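Local coordinates for genome polyprotein (Chicken sicinivirus JSY, PDB 6QWT) that probably copies viral RNA from an RNA template as the 3Dpol polymerase region of the polyprotein, at residues A[205-210]-A[330-335]; A[214-219]-A[382-387]; A[229-234]-A[335-340]. All blocks are in the same frame, centred on the assembly; numbering follows the deposited sequence.

Overall arrangement
Contacts 1 and 3 lie in the palm of the polymerase; contact 2 joins it to the motif E hairpin, probably next to the thumb. Contacts 1 and 3 have centres about 11 Å apart and share D335. Contact 1 uses strand 327-332 and contact 3 uses strand 335-340. These strands are neighbours in one antiparallel sheet, and L330 O lies 2.8 Å from L337 N, a probable hydrogen bond. The turn between them carries the YGDD sequence, the probable active site. The centre of contact 2 is about 12 Å from that of contact 1 and about 14 Å from that of contact 3. Its F219 packs on A207, C210 and L330. F386 CZ comes within 3.9 Å of L337 CD1.

Contact 1. Residues A[205-210]-A[330-335]; sequences GSAVGC and LCYGDD
Y332, A207 and L330 bury the most surface here. The aromatic ring of Y332 lies along the backbone of A207 and V208. Y332 CG is anti to the backbone N (chi1 -159°), which lays the ring alongside these two residues. V208 CG2 then sits over one face, 4.0 Å from the Y332 ring centroid and almost on the ring normal, a CH-pi contact. V208 CA is 3.6 Å from Y332 CE1, and A207 O meets Y332 CD1 obliquely at 3.5 Å.

A207 packs in two directions. Its CB touches L330 CD1 at 3.8 Å, and it also nears the Y332 ring. L330 reaches it with the end of its side chain, while F219 of helix 212-222 packs on both residues. The backbones are joined by a single bridge between S206 and C331. A207 N donates to C331 O over 2.7 Å, in a nearly straight bond (171° at the hydrogen). C331 N gives a weak, bent bond to G205 O at 3.0 Å. That oxygen also accepts from N309 ND2 of helix 298-316, which adds to the weak bond.

A207 also opens a type II turn that ends at C210, closed by C210 N to A207 O. G209 has backbone angles that suit glycine. Y332 in turn starts a type II' turn that ends at D335. This turn holds YGDD, the motif C sequence of picornaviral polymerases, in the palm.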
loop_
_atom_site.group_PDB
_atom_site.type_symbol
_atom_site.label_atom_id
_atom_site.label_comp_id
_atom_site.label_asym_id
_atom_site.label_seq_id
_atom_site.Cartn_x
_atom_site.Cartn_y
_atom_site.Cartn_z
ATOM N N GLY A 205 -13.749 -3.539 5.333
ATOM C CA GLY A 205 -12.595 -3.287 6.174
ATOM C C GLY A 205 -11.381 -2.774 5.441
ATOM O O GLY A 205 -10.268 -2.862 5.968
ATOM N N SER A 206 -11.557 -2.228 4.239
ATOM C CA SER A 206 -10.443 -1.798 3.407
ATOM C C SER A 206 -10.615 -0.344 2.989
ATOM O O SER A 206 -11.700 0.070 2.567
ATOM C CB SER A 206 -10.316 -2.679 2.163
ATOM O OG SER A 206 -9.364 -2.142 1.267
ATOM N N ALA A 207 -9.530 0.420 3.095
ATOM C CA ALA A 207 -9.494 1.805 2.654
ATOM C C ALA A 207 -8.811 1.969 1.302
ATOM O O ALA A 207 -8.610 3.103 0.856
ATOM C CB ALA A 207 -8.793 2.675 3.700
ATOM N N VAL A 208 -8.453 0.865 0.642
ATOM C CA VAL A 208 -7.774 0.946 -0.647
ATOM C C VAL A 208 -8.689 1.603 -1.670
ATOM O O VAL A 208 -9.878 1.271 -1.775
ATOM C CB VAL A 208 -7.331 -0.452 -1.102
ATOM C CG1 VAL A 208 -6.778 -0.405 -2.520
ATOM C CG2 VAL A 208 -6.306 -1.019 -0.131
ATOM N N GLY A 209 -8.134 2.542 -2.435
ATOM C CA GLY A 209 -8.900 3.316 -3.386
ATOM C C GLY A 209 -9.507 4.582 -2.825
ATOM O O GLY A 209 -10.256 5.261 -3.538
ATOM N N CYS A 210 -9.211 4.922 -1.576
ATOM C CA CYS A 210 -9.804 6.096 -0.961
ATOM C C CYS A 210 -9.128 7.370 -1.448
ATOM O O CYS A 210 -7.961 7.374 -1.850
ATOM C CB CYS A 210 -9.703 6.022 0.559
ATOM S SG CYS A 210 -8.056 6.394 1.187
ATOM N N LEU A 330 -10.540 -0.809 9.620
ATOM C CA LEU A 330 -10.226 -0.104 8.381
ATOM C C LEU A 330 -8.731 -0.222 8.132
ATOM O O LEU A 330 -7.925 0.212 8.961
ATOM C CB LEU A 330 -10.649 1.366 8.443
ATOM C CG LEU A 330 -10.566 2.144 7.126
ATOM C CD1 LEU A 330 -11.582 1.630 6.115
ATOM C CD2 LEU A 330 -10.775 3.623 7.389
ATOM N N CYS A 331 -8.367 -0.803 6.993
ATOM C CA CYS A 331 -6.995 -1.172 6.693
ATOM C C CYS A 331 -6.571 -0.592 5.351
ATOM O O CYS A 331 -7.363 -0.522 4.406
ATOM C CB CYS A 331 -6.832 -2.703 6.667
ATOM S SG CYS A 331 -6.917 -3.510 8.279
ATOM N N TYR A 332 -5.307 -0.178 5.283
ATOM C CA TYR A 332 -4.630 0.111 4.016
ATOM C C TYR A 332 -3.217 -0.448 4.151
ATOM O O TYR A 332 -2.365 0.164 4.799
ATOM C CB TYR A 332 -4.611 1.601 3.691
ATOM C CG TYR A 332 -4.397 1.908 2.211
ATOM C CD1 TYR A 332 -5.221 2.807 1.538
ATOM C CD2 TYR A 332 -3.375 1.297 1.491
ATOM C CE1 TYR A 332 -5.031 3.084 0.190
ATOM C CE2 TYR A 332 -3.180 1.565 0.147
ATOM C CZ TYR A 332 -4.010 2.459 -0.497
ATOM O OH TYR A 332 -3.814 2.726 -1.832
ATOM N N GLY A 333 -2.971 -1.599 3.533
ATOM C CA GLY A 333 -1.681 -2.254 3.698
ATOM C C GLY A 333 -1.506 -2.726 5.128
ATOM O O GLY A 333 -2.340 -3.454 5.675
ATOM N N ASP A 334 -0.415 -2.319 5.756
ATOM C CA ASP A 334 -0.208 -2.635 7.161
ATOM C C ASP A 334 -0.786 -1.567 8.082
ATOM O O ASP A 334 -0.723 -1.727 9.302
ATOM C CB ASP A 334 1.283 -2.822 7.441
ATOM C CG ASP A 334 2.121 -1.730 6.826
ATOM O OD1 ASP A 334 1.537 -0.818 6.205
ATOM O OD2 ASP A 334 3.361 -1.787 6.954
ATOM N N ASP A 335 -1.346 -0.490 7.529
ATOM C CA ASP A 335 -1.946 0.563 8.336
ATOM C C ASP A 335 -3.368 0.174 8.727
ATOM O O ASP A 335 -4.123 -0.348 7.905
ATOM C CB ASP A 335 -1.947 1.889 7.578
ATOM C CG ASP A 335 -0.554 2.415 7.338
ATOM O OD1 ASP A 335 0.067 2.919 8.296
ATOM O OD2 ASP A 335 -0.079 2.314 6.191
#

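Contact 2. Residues A[214-219]-A[382-387]; sequences YHWTPF and LKRHFV
L382 reaches the indole of W216 at its rim, with CD1 4.1 Å from W216 CH2. Residues 382-384 read LKR, the end of the FLKR sequence of motif E. In related polymerases this motif forms the primer grip between palm and thumb. Strand 384-388 pairs here with strand 396-400 in an antiparallel hairpin. Helix 212-222 packs against it through residues 214-219. L382 also touches Y332.

R384 comes next. Its CB is 3.6 Å from W216 CZ2, in an oblique approach, and CD lies close to the same atom. The side chain crosses the indole at about a right angle, with its aliphatic part against the six-membered ring. The guanidinium turns back to its own segment, and NH1 bonds L382 O over 2.9 Å, in the carbonyl plane. This tethers the arginine to the loop just before the strand.

H385 takes part through its backbone. W216 NE1 donates to H385 O at 2.9 Å, with a bent angle of 140° at the hydrogen. The oxygen lies close to the indole plane, but the nitrogen sits above the carbonyl plane. The bond gives the buried indole N-H a partner and, with the F386 stack, helps to set the rotation of the ring. W216 holds a chi1 of -117°, off the staggered positions, with its NE1 at H385 O and its face on F386.

F386 covers that face of the indole. The five-membered ring of W216 and the F386 ring form an offset stack, with centroids 3.9 Å apart and planes 10° from parallel. P398 of strand 396-400 also packs on W216. F219 CB meets the edge of the F386 ring at CE2, 4.0 Å away. W216 NE1 lies over the centre of the F386 ring, 3.3 Å above its plane.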
loop_
_atom_site.group_PDB
_atom_site.type_symbol
_atom_site.label_atom_id
_atom_site.label_comp_id
_atom_site.label_asym_id
_atom_site.label_seq_id
_atom_site.Cartn_x
_atom_site.Cartn_y
_atom_site.Cartn_z
ATOM N N TYR A 214 -11.881 13.320 0.336
ATOM C CA TYR A 214 -13.300 12.988 0.339
ATOM C C TYR A 214 -13.663 11.994 1.438
ATOM O O TYR A 214 -14.650 12.190 2.154
ATOM C CB TYR A 214 -13.715 12.425 -1.027
ATOM C CG TYR A 214 -15.166 11.992 -1.083
ATOM C CD1 TYR A 214 -15.529 10.673 -0.839
ATOM C CD2 TYR A 214 -16.171 12.906 -1.372
ATOM C CE1 TYR A 214 -16.850 10.275 -0.880
ATOM C CE2 TYR A 214 -17.500 12.515 -1.417
ATOM C CZ TYR A 214 -17.832 11.198 -1.169
ATOM O OH TYR A 214 -19.148 10.796 -1.212
ATOM N N HIS A 215 -12.880 10.928 1.585
ATOM C CA HIS A 215 -13.302 9.804 2.409
ATOM C C HIS A 215 -13.001 9.985 3.888
ATOM O O HIS A 215 -13.514 9.209 4.701
ATOM C CB HIS A 215 -12.658 8.514 1.895
ATOM C CG HIS A 215 -13.286 8.003 0.638
ATOM N ND1 HIS A 215 -12.685 8.121 -0.597
ATOM C CD2 HIS A 215 -14.479 7.401 0.420
ATOM C CE1 HIS A 215 -13.474 7.601 -1.519
ATOM N NE2 HIS A 215 -14.571 7.158 -0.930
ATOM N N TRP A 216 -12.211 10.989 4.264
ATOM C CA TRP A 216 -11.964 11.213 5.683
ATOM C C TRP A 216 -13.245 11.533 6.445
ATOM O O TRP A 216 -13.313 11.272 7.649
ATOM C CB TRP A 216 -10.931 12.328 5.867
ATOM C CG TRP A 216 -9.666 11.864 6.530
ATOM C CD1 TRP A 216 -9.088 12.393 7.644
ATOM C CD2 TRP A 216 -8.826 10.770 6.123
ATOM N NE1 TRP A 216 -7.942 11.703 7.958
ATOM C CE2 TRP A 216 -7.759 10.701 7.041
ATOM C CE3 TRP A 216 -8.873 9.845 5.074
ATOM C CZ2 TRP A 216 -6.748 9.745 6.943
ATOM C CZ3 TRP A 216 -7.868 8.895 4.977
ATOM C CH2 TRP A 216 -6.821 8.854 5.908
ATOM N N THR A 217 -14.276 12.066 5.764
ATOM C CA THR A 217 -15.541 12.333 6.452
ATOM C C THR A 217 -16.301 11.045 6.755
ATOM O O THR A 217 -16.635 10.806 7.929
ATOM C CB THR A 217 -16.373 13.341 5.651
ATOM O OG1 THR A 217 -15.728 14.623 5.659
ATOM C CG2 THR A 217 -17.775 13.480 6.243
ATOM N N PRO A 218 -16.608 10.176 5.779
ATOM C CA PRO A 218 -17.287 8.921 6.144
ATOM C C PRO A 218 -16.419 7.983 6.974
ATOM O O PRO A 218 -16.962 7.238 7.798
ATOM C CB PRO A 218 -17.659 8.308 4.785
ATOM C CG PRO A 218 -16.692 8.893 3.831
ATOM C CD PRO A 218 -16.453 10.292 4.314
ATOM N N PHE A 219 -15.095 7.990 6.782
ATOM C CA PHE A 219 -14.214 7.223 7.663
ATOM C C PHE A 219 -14.392 7.659 9.114
ATOM O O PHE A 219 -14.531 6.826 10.018
ATOM C CB PHE A 219 -12.750 7.398 7.242
ATOM C CG PHE A 219 -12.372 6.673 5.976
ATOM C CD1 PHE A 219 -11.081 6.765 5.474
ATOM C CD2 PHE A 219 -13.299 5.903 5.287
ATOM C CE1 PHE A 219 -10.720 6.102 4.310
ATOM C CE2 PHE A 219 -12.943 5.240 4.120
ATOM C CZ PHE A 219 -11.653 5.339 3.632
ATOM N N LEU A 382 -2.691 6.686 7.692
ATOM C CA LEU A 382 -1.922 7.138 6.532
ATOM C C LEU A 382 -1.267 8.489 6.819
ATOM O O LEU A 382 -1.326 9.426 6.017
ATOM C CB LEU A 382 -2.797 7.202 5.278
ATOM C CG LEU A 382 -3.511 5.910 4.870
ATOM C CD1 LEU A 382 -4.527 6.181 3.766
ATOM C CD2 LEU A 382 -2.505 4.852 4.435
ATOM N N LYS A 383 -0.655 8.584 8.001
ATOM C CA LYS A 383 0.064 9.771 8.467
ATOM C C LYS A 383 -0.843 10.990 8.642
ATOM O O LYS A 383 -0.350 12.122 8.702
ATOM C CB LYS A 383 1.229 10.116 7.531
ATOM C CG LYS A 383 2.331 9.059 7.478
ATOM C CD LYS A 383 3.481 9.505 6.579
ATOM C CE LYS A 383 4.821 9.435 7.303
ATOM N NZ LYS A 383 5.802 10.437 6.779
ATOM N N ARG A 384 -2.159 10.799 8.752
ATOM C CA ARG A 384 -3.095 11.915 8.814
ATOM C C ARG A 384 -3.987 11.817 10.043
ATOM O O ARG A 384 -4.495 10.740 10.370
ATOM C CB ARG A 384 -3.981 11.970 7.561
ATOM C CG ARG A 384 -3.225 12.163 6.253
ATOM C CD ARG A 384 -4.008 11.553 5.098
ATOM N NE ARG A 384 -3.617 12.086 3.796
ATOM C CZ ARG A 384 -2.704 11.529 3.004
ATOM N NH1 ARG A 384 -2.077 10.423 3.385
ATOM N NH2 ARG A 384 -2.417 12.077 1.831
ATOM N N HIS A 385 -4.188 12.952 10.711
ATOM C CA HIS A 385 -5.195 13.064 11.755
ATOM C C HIS A 385 -6.575 13.285 11.135
ATOM O O HIS A 385 -6.722 13.485 9.926
ATOM C CB HIS A 385 -4.865 14.213 12.709
ATOM C CG HIS A 385 -3.856 13.865 13.758
ATOM N ND1 HIS A 385 -2.510 14.133 13.616
ATOM C CD2 HIS A 385 -3.996 13.282 14.973
ATOM C CE1 HIS A 385 -1.865 13.725 14.694
ATOM N NE2 HIS A 385 -2.744 13.203 15.531
ATOM N N PHE A 386 -7.599 13.239 11.987
ATOM C CA PHE A 386 -8.972 13.579 11.622
ATOM C C PHE A 386 -9.342 14.842 12.394
ATOM O O PHE A 386 -9.446 14.811 13.625
ATOM C CB PHE A 386 -9.941 12.441 11.947
ATOM C CG PHE A 386 -9.659 11.154 11.209
ATOM C CD1 PHE A 386 -8.627 10.316 11.610
ATOM C CD2 PHE A 386 -10.440 10.771 10.131
ATOM C CE1 PHE A 386 -8.371 9.133 10.939
ATOM C CE2 PHE A 386 -10.189 9.589 9.453
ATOM C CZ PHE A 386 -9.150 8.767 9.861
ATOM N N VAL A 387 -9.537 15.953 11.681
ATOM C CA VAL A 387 -9.842 17.233 12.300
ATOM C C VAL A 387 -11.099 17.824 11.671
ATOM O O VAL A 387 -11.097 18.150 10.480
ATOM C CB VAL A 387 -8.674 18.228 12.185
ATOM C CG1 VAL A 387 -9.066 19.568 12.789
ATOM C CG2 VAL A 387 -7.431 17.671 12.869
#

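Contact 3. Residues A[229-234]-A[335-340]; sequences VWALDY and DVLYAT
Y338 and L232 both place CG between the backbone N and the carbonyl carbon, the crowded position (chi1 80° and 58°). In Y338 this puts the ring against W230 CB; in L232 it puts CD2 at the edge of that ring. W230 CB lies over its face, 3.9 Å from the Y338 ring centroid. L232 CD2 is 3.8 Å from Y338 CE2. The W230 and Y338 rings are slid apart and barely overlap. Their polar ends bond beyond the strands: Y338 OH to I344 O, W230 NE1 to S343 OG.

The backbones run antiparallel. W230 and Y338 form a hydrogen-bonded pair, with W230 N to Y338 O at 2.8 Å and the return bond at 3.0 Å from Y338 N to W230 O. L232 and V336 pair through two weak bonds. The two strands carry polymerase motifs A and C at the centre of the palm sheet. W230, L232, V336 and Y338 share one face, where V336 packs on helix 298-316, and W230 and Y338 on helix 346-356. On the other face A231 CB packs on L337 CD2 at 3.7 Å.

Where strand 335-340 leaves the YGDD turn, D233 and D335 lie side by side, carboxylate planes 29° apart. D233 OD2 is 3.3 Å from D335 OD1, two acceptors that are not hydrogen-bonded. In related polymerases the first motif A aspartate and the first aspartate of GDD, here probably D233 and D334, bind the catalytic metal ions; D334 touches D233. Beyond D233, V336 CG2 touches the edge of the Y234 ring at CE1, 4.1 Å away.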
loop_
_atom_site.group_PDB
_atom_site.type_symbol
_atom_site.label_atom_id
_atom_site.label_comp_id
_atom_site.label_asym_id
_atom_site.label_seq_id
_atom_site.Cartn_x
_atom_site.Cartn_y
_atom_site.Cartn_z
ATOM N N VAL A 229 -10.892 4.455 19.626
ATOM C CA VAL A 229 -10.435 4.021 18.313
ATOM C C VAL A 229 -8.922 3.879 18.381
ATOM O O VAL A 229 -8.242 4.753 18.931
ATOM C CB VAL A 229 -10.849 5.009 17.205
ATOM C CG1 VAL A 229 -10.424 4.497 15.835
ATOM C CG2 VAL A 229 -12.355 5.249 17.241
ATOM N N TRP A 230 -8.400 2.781 17.839
ATOM C CA TRP A 230 -6.988 2.446 17.960
ATOM C C TRP A 230 -6.316 2.422 16.595
ATOM O O TRP A 230 -6.911 1.989 15.602
ATOM C CB TRP A 230 -6.805 1.093 18.652
ATOM C CG TRP A 230 -7.369 1.064 20.035
ATOM C CD1 TRP A 230 -8.577 0.558 20.417
ATOM C CD2 TRP A 230 -6.753 1.577 21.222
ATOM N NE1 TRP A 230 -8.749 0.720 21.773
ATOM C CE2 TRP A 230 -7.643 1.342 22.290
ATOM C CE3 TRP A 230 -5.535 2.211 21.487
ATOM C CZ2 TRP A 230 -7.355 1.718 23.601
ATOM C CZ3 TRP A 230 -5.251 2.581 22.790
ATOM C CH2 TRP A 230 -6.157 2.335 23.828
ATOM N N ALA A 231 -5.073 2.894 16.555
ATOM C CA ALA A 231 -4.223 2.797 15.380
ATOM C C ALA A 231 -3.000 1.959 15.718
ATOM O O ALA A 231 -2.442 2.076 16.813
ATOM C CB ALA A 231 -3.784 4.179 14.886
ATOM N N LEU A 232 -2.595 1.105 14.784
ATOM C CA LEU A 232 -1.352 0.369 14.945
ATOM C C LEU A 232 -0.747 0.109 13.578
ATOM O O LEU A 232 -1.414 0.217 12.544
ATOM C CB LEU A 232 -1.549 -0.946 15.710
ATOM C CG LEU A 232 -2.527 -1.994 15.185
ATOM C CD1 LEU A 232 -1.911 -2.829 14.072
ATOM C CD2 LEU A 232 -2.980 -2.883 16.336
ATOM N N ASP A 233 0.536 -0.226 13.587
ATOM C CA ASP A 233 1.285 -0.491 12.374
ATOM C C ASP A 233 2.064 -1.785 12.544
ATOM O O ASP A 233 2.414 -2.177 13.661
ATOM C CB ASP A 233 2.238 0.670 12.041
ATOM C CG ASP A 233 2.796 0.584 10.633
ATOM O OD1 ASP A 233 4.034 0.485 10.485
ATOM O OD2 ASP A 233 1.997 0.614 9.673
ATOM N N TYR A 234 2.322 -2.453 11.430
ATOM C CA TYR A 234 3.146 -3.650 11.421
ATOM C C TYR A 234 4.562 -3.292 10.999
ATOM O O TYR A 234 4.767 -2.436 10.133
ATOM C CB TYR A 234 2.583 -4.704 10.467
ATOM C CG TYR A 234 1.235 -5.278 10.846
ATOM C CD1 TYR A 234 0.067 -4.546 10.662
ATOM C CD2 TYR A 234 1.128 -6.563 11.361
ATOM C CE1 TYR A 234 -1.166 -5.074 10.998
ATOM C CE2 TYR A 234 -0.100 -7.101 11.697
ATOM C CZ TYR A 234 -1.243 -6.354 11.514
ATOM O OH TYR A 234 -2.466 -6.891 11.848
ATOM N N ASP A 335 -1.346 -0.490 7.529
ATOM C CA ASP A 335 -1.946 0.563 8.336
ATOM C C ASP A 335 -3.368 0.174 8.727
ATOM O O ASP A 335 -4.123 -0.348 7.905
ATOM C CB ASP A 335 -1.947 1.889 7.578
ATOM C CG ASP A 335 -0.554 2.415 7.338
ATOM O OD1 ASP A 335 0.067 2.919 8.296
ATOM O OD2 ASP A 335 -0.079 2.314 6.191
ATOM N N VAL A 336 -3.729 0.434 9.984
ATOM C CA VAL A 336 -4.939 -0.116 10.584
ATOM C C VAL A 336 -5.552 0.906 11.517
ATOM O O VAL A 336 -4.872 1.489 12.370
ATOM C CB VAL A 336 -4.680 -1.413 11.379
ATOM C CG1 VAL A 336 -5.936 -1.738 12.208
ATOM C CG2 VAL A 336 -4.310 -2.524 10.446
ATOM N N LEU A 337 -6.859 1.073 11.370
ATOM C CA LEU A 337 -7.695 1.577 12.442
ATOM C C LEU A 337 -8.679 0.493 12.859
ATOM O O LEU A 337 -9.214 -0.225 12.011
ATOM C CB LEU A 337 -8.468 2.845 12.030
ATOM C CG LEU A 337 -7.687 4.080 11.580
ATOM C CD1 LEU A 337 -8.666 5.208 11.251
ATOM C CD2 LEU A 337 -6.718 4.507 12.661
ATOM N N TYR A 338 -8.936 0.374 14.162
ATOM C CA TYR A 338 -9.955 -0.564 14.619
ATOM C C TYR A 338 -10.607 -0.022 15.881
ATOM O O TYR A 338 -10.043 0.815 16.591
ATOM C CB TYR A 338 -9.375 -1.969 14.846
ATOM C CG TYR A 338 -8.633 -2.172 16.151
ATOM C CD1 TYR A 338 -9.316 -2.509 17.314
ATOM C CD2 TYR A 338 -7.247 -2.067 16.213
ATOM C CE1 TYR A 338 -8.647 -2.710 18.504
ATOM C CE2 TYR A 338 -6.572 -2.269 17.401
ATOM C CZ TYR A 338 -7.277 -2.589 18.543
ATOM O OH TYR A 338 -6.610 -2.792 19.730
ATOM N N ALA A 339 -11.814 -0.515 16.143
ATOM C CA ALA A 339 -12.565 -0.158 17.333
ATOM C C ALA A 339 -13.518 -1.298 17.649
ATOM O O ALA A 339 -14.134 -1.865 16.742
ATOM C CB ALA A 339 -13.332 1.152 17.128
ATOM N N THR A 340 -13.621 -1.635 18.932
ATOM C CA THR A 340 -14.531 -2.669 19.403
ATOM C C THR A 340 -15.289 -2.169 20.625
ATOM O O THR A 340 -14.827 -1.277 21.341
ATOM C CB THR A 340 -13.793 -3.968 19.771
ATOM O OG1 THR A 340 -12.918 -3.724 20.880
ATOM C CG2 THR A 340 -12.981 -4.491 18.592
#